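Local coordinates for protein malonate decarboxylase subunit alpha (Acinetobacter baumannii ATCC 17978, PDB 6MPR) that probably acts as the acyl-carrier-protein transferase subunit of malonate decarboxylase, the bacterial enzyme complex that converts malonate to acetate and carbon dioxide, at residues D180-I185 and V212-S217. Residues are numbered along the deposited sequence; the frame is centred on the assembly and turned at random.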
ATOM      1  N   ASP A 180      -5.486  -9.943  -8.160  1.00  7.88           N
ATOM      2  CA  ASP A 180      -4.871 -10.152  -6.850  1.00 14.50           C
ATOM      3  C   ASP A 180      -3.816 -11.246  -6.843  1.00 10.27           C
ATOM      4  O   ASP A 180      -3.093 -11.365  -5.849  1.00 11.05           O
ATOM      5  CB  ASP A 180      -5.892 -10.566  -5.762  1.00  9.02           C
ATOM      6  CG  ASP A 180      -7.241  -9.838  -5.851  1.00 14.88           C
ATOM      7  OD1 ASP A 180      -7.749  -9.574  -6.953  1.00 15.74           O
ATOM      8  OD2 ASP A 180      -7.836  -9.599  -4.778  1.00 13.07           O
ATOM      9  N   SER A 181      -3.720 -12.059  -7.892  1.00  8.77           N
ATOM     10  CA  SER A 181      -3.001 -13.328  -7.753  1.00  9.94           C
ATOM     11  C   SER A 181      -1.562 -13.178  -7.266  1.00 10.29           C
ATOM     12  O   SER A 181      -1.160 -13.937  -6.365  1.00 10.59           O
ATOM     13  CB  SER A 181      -3.084 -14.096  -9.082  1.00  9.90           C
ATOM     14  OG  SER A 181      -4.435 -14.425  -9.344  1.00 12.45           O
ATOM     15  N   PRO A 182      -0.741 -12.251  -7.777  1.00  9.11           N
ATOM     16  CA  PRO A 182       0.646 -12.186  -7.279  1.00 16.03           C
ATOM     17  C   PRO A 182       0.726 -11.846  -5.800  1.00 13.63           C
ATOM     18  O   PRO A 182       1.601 -12.360  -5.096  1.00 12.45           O
ATOM     19  CB  PRO A 182       1.284 -11.093  -8.148  1.00 15.50           C
ATOM     20  CG  PRO A 182       0.395 -10.968  -9.344  1.00 17.93           C
ATOM     21  CD  PRO A 182      -0.985 -11.225  -8.809  1.00 12.46           C
ATOM     22  N   ALA A 183      -0.189 -11.011  -5.301  1.00  8.78           N
ATOM     23  CA  ALA A 183      -0.160 -10.625  -3.894  1.00 10.66           C
ATOM     24  C   ALA A 183      -0.618 -11.763  -2.996  1.00  8.88           C
ATOM     25  O   ALA A 183      -0.186 -11.847  -1.844  1.00 12.48           O
ATOM     26  CB  ALA A 183      -1.046  -9.399  -3.649  1.00  9.39           C
ATOM     27  N   LEU A 184      -1.508 -12.627  -3.496  1.00  9.31           N
ATOM     28  CA  LEU A 184      -2.004 -13.746  -2.697  1.00  8.46           C
ATOM     29  C   LEU A 184      -1.026 -14.915  -2.697  1.00 11.07           C
ATOM     30  O   LEU A 184      -0.913 -15.639  -1.697  1.00 10.50           O
ATOM     31  CB  LEU A 184      -3.362 -14.218  -3.230  1.00  9.17           C
ATOM     32  CG  LEU A 184      -4.493 -13.194  -3.319  1.00  8.66           C
ATOM     33  CD1 LEU A 184      -5.728 -13.801  -3.993  1.00 10.94           C
ATOM     34  CD2 LEU A 184      -4.830 -12.621  -1.944  1.00  8.33           C
ATOM     35  N   ILE A 185      -0.348 -15.154  -3.827  1.00  7.74           N
ATOM     36  CA  ILE A 185       0.487 -16.346  -3.947  1.00  9.10           C
ATOM     37  C   ILE A 185       1.820 -16.170  -3.239  1.00  9.46           C
ATOM     38  O   ILE A 185       2.285 -17.091  -2.557  1.00 10.34           O
ATOM     39  CB  ILE A 185       0.679 -16.702  -5.432  1.00 12.50           C
ATOM     40  CG1 ILE A 185      -0.653 -17.194  -6.015  1.00 13.85           C
ATOM     41  CG2 ILE A 185       1.775 -17.753  -5.597  1.00 13.83           C
ATOM     42  CD1 ILE A 185      -0.624 -17.387  -7.529  1.00 11.23           C
ATOM     43  N   VAL A 212       5.135 -15.081 -18.553  1.00 11.86           N
ATOM     44  CA  VAL A 212       5.063 -15.676 -17.224  1.00  9.88           C
ATOM     45  C   VAL A 212       4.674 -14.576 -16.246  1.00 10.16           C
ATOM     46  O   VAL A 212       5.432 -13.620 -16.045  1.00 13.86           O
ATOM     47  CB  VAL A 212       6.394 -16.332 -16.809  1.00 11.97           C
ATOM     48  CG1 VAL A 212       6.265 -16.906 -15.406  1.00 11.58           C
ATOM     49  CG2 VAL A 212       6.796 -17.439 -17.800  1.00 12.79           C
ATOM     50  N   ASP A 213       3.499 -14.711 -15.640  1.00  9.05           N
ATOM     51  CA  ASP A 213       3.054 -13.798 -14.593  1.00  9.24           C
ATOM     52  C   ASP A 213       3.333 -14.326 -13.199  1.00 10.97           C
ATOM     53  O   ASP A 213       3.572 -13.531 -12.279  1.00 13.41           O
ATOM     54  CB  ASP A 213       1.556 -13.537 -14.735  1.00  8.18           C
ATOM     55  CG  ASP A 213       1.227 -12.682 -15.937  1.00 13.14           C
ATOM     56  OD1 ASP A 213       1.702 -11.537 -15.976  1.00 11.98           O
ATOM     57  OD2 ASP A 213       0.493 -13.137 -16.835  1.00 12.42           O
ATOM     58  N   ILE A 214       3.286 -15.646 -13.020  1.00 12.32           N
ATOM     59  CA  ILE A 214       3.610 -16.292 -11.755  1.00 12.94           C
ATOM     60  C   ILE A 214       4.671 -17.330 -12.082  1.00 14.30           C
ATOM     61  O   ILE A 214       4.397 -18.275 -12.827  1.00 13.39           O
ATOM     62  CB  ILE A 214       2.395 -16.982 -11.109  1.00 13.16           C
ATOM     63  CG1 ILE A 214       1.217 -16.011 -10.923  1.00 12.96           C
ATOM     64  CG2 ILE A 214       2.800 -17.638  -9.787  1.00 11.80           C
ATOM     65  CD1 ILE A 214       1.476 -14.918  -9.916  1.00 12.45           C
ATOM     66  N   PRO A 215       5.893 -17.212 -11.551  1.00 13.08           N
ATOM     67  CA  PRO A 215       6.934 -18.205 -11.851  1.00 12.73           C
ATOM     68  C   PRO A 215       6.632 -19.582 -11.281  1.00 12.50           C
ATOM     69  O   PRO A 215       5.999 -19.732 -10.231  1.00 14.00           O
ATOM     70  CB  PRO A 215       8.196 -17.627 -11.189  1.00 17.78           C
ATOM     71  CG  PRO A 215       7.851 -16.222 -10.770  1.00 21.06           C
ATOM     72  CD  PRO A 215       6.354 -16.169 -10.621  1.00 15.92           C
ATOM     73  N   ALA A 216       7.141 -20.593 -11.992  1.00 14.90           N
ATOM     74  CA  ALA A 216       6.964 -21.991 -11.607  1.00 11.62           C
ATOM     75  C   ALA A 216       7.377 -22.253 -10.159  1.00 16.94           C
ATOM     76  O   ALA A 216       6.768 -23.079  -9.471  1.00 16.16           O
ATOM     77  CB  ALA A 216       7.772 -22.875 -12.562  1.00 14.04           C
ATOM     78  N   SER A 217       8.427 -21.592  -9.681  1.00 18.08           N
ATOM     79  CA  SER A 217       8.862 -21.920  -8.330  1.00 18.65           C
ATOM     80  C   SER A 217       7.889 -21.424  -7.258  1.00 19.73           C
ATOM     81  O   SER A 217       8.004 -21.845  -6.101  1.00 19.92           O
ATOM     82  CB  SER A 217      10.261 -21.370  -8.082  1.00 26.27           C
ATOM     83  OG  SER A 217      10.261 -19.958  -8.133  1.00 22.80           O
TER
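Ile214 reaches from its loop into the first turn of helix 181-189 and touches Pro182 and Ile185 there, a purely apolar contact. Its CD1 lies over one face of the proline ring, 3.9 Å from Pro182 CA and 4.1 Å from Pro182 CG, and the isoleucine chain crosses the ring at about a right angle. With Ile185 the approach is tip to tip: Ile185 CD1 comes 4.0 Å from Ile214 CD1 and stays 4.1 Å from both Ile214 CG1 and Ile214 CG2, so it sits against the fork of the branched chain. Ile214 has CG1 anti to its carbonyl carbon (chi1 -55°), and a second bend (chi2 -67°) folds CD1 round toward the helix. Ile185 instead runs out extended (chi2 172°), which carries its methyl across to the loop.

Pro182 suits the first turn of a helix, where a residue without an N-H forfeits no bond within the helix, and its ring offers a rigid apolar surface. The helix follows strand 172-173 and precedes strand 194-199 of the parallel sheet; Ile185 also packs on Val159 and Ser161 of strand 158-163, so the contact joins sheet, helix and loop. On the loop side, Asp213 and Ile214 both face Ile172 in a classic beta bulge, and backbone hydrogen bonds to Ile172 hold Ile214 in position.

The polar side chains are satisfied away from this apolar patch. Ser181 OG hydrogen-bonds to Glu65 and Lys70, while Asp213 forms salt bridges with Arg211 and Arg347 and accepts the backbone N-H groups of Thr174 and Gly175. Within the helix, Ile185 N bonds to Ser181 O at 2.9 Å, setting Ile185 one turn beyond the serine.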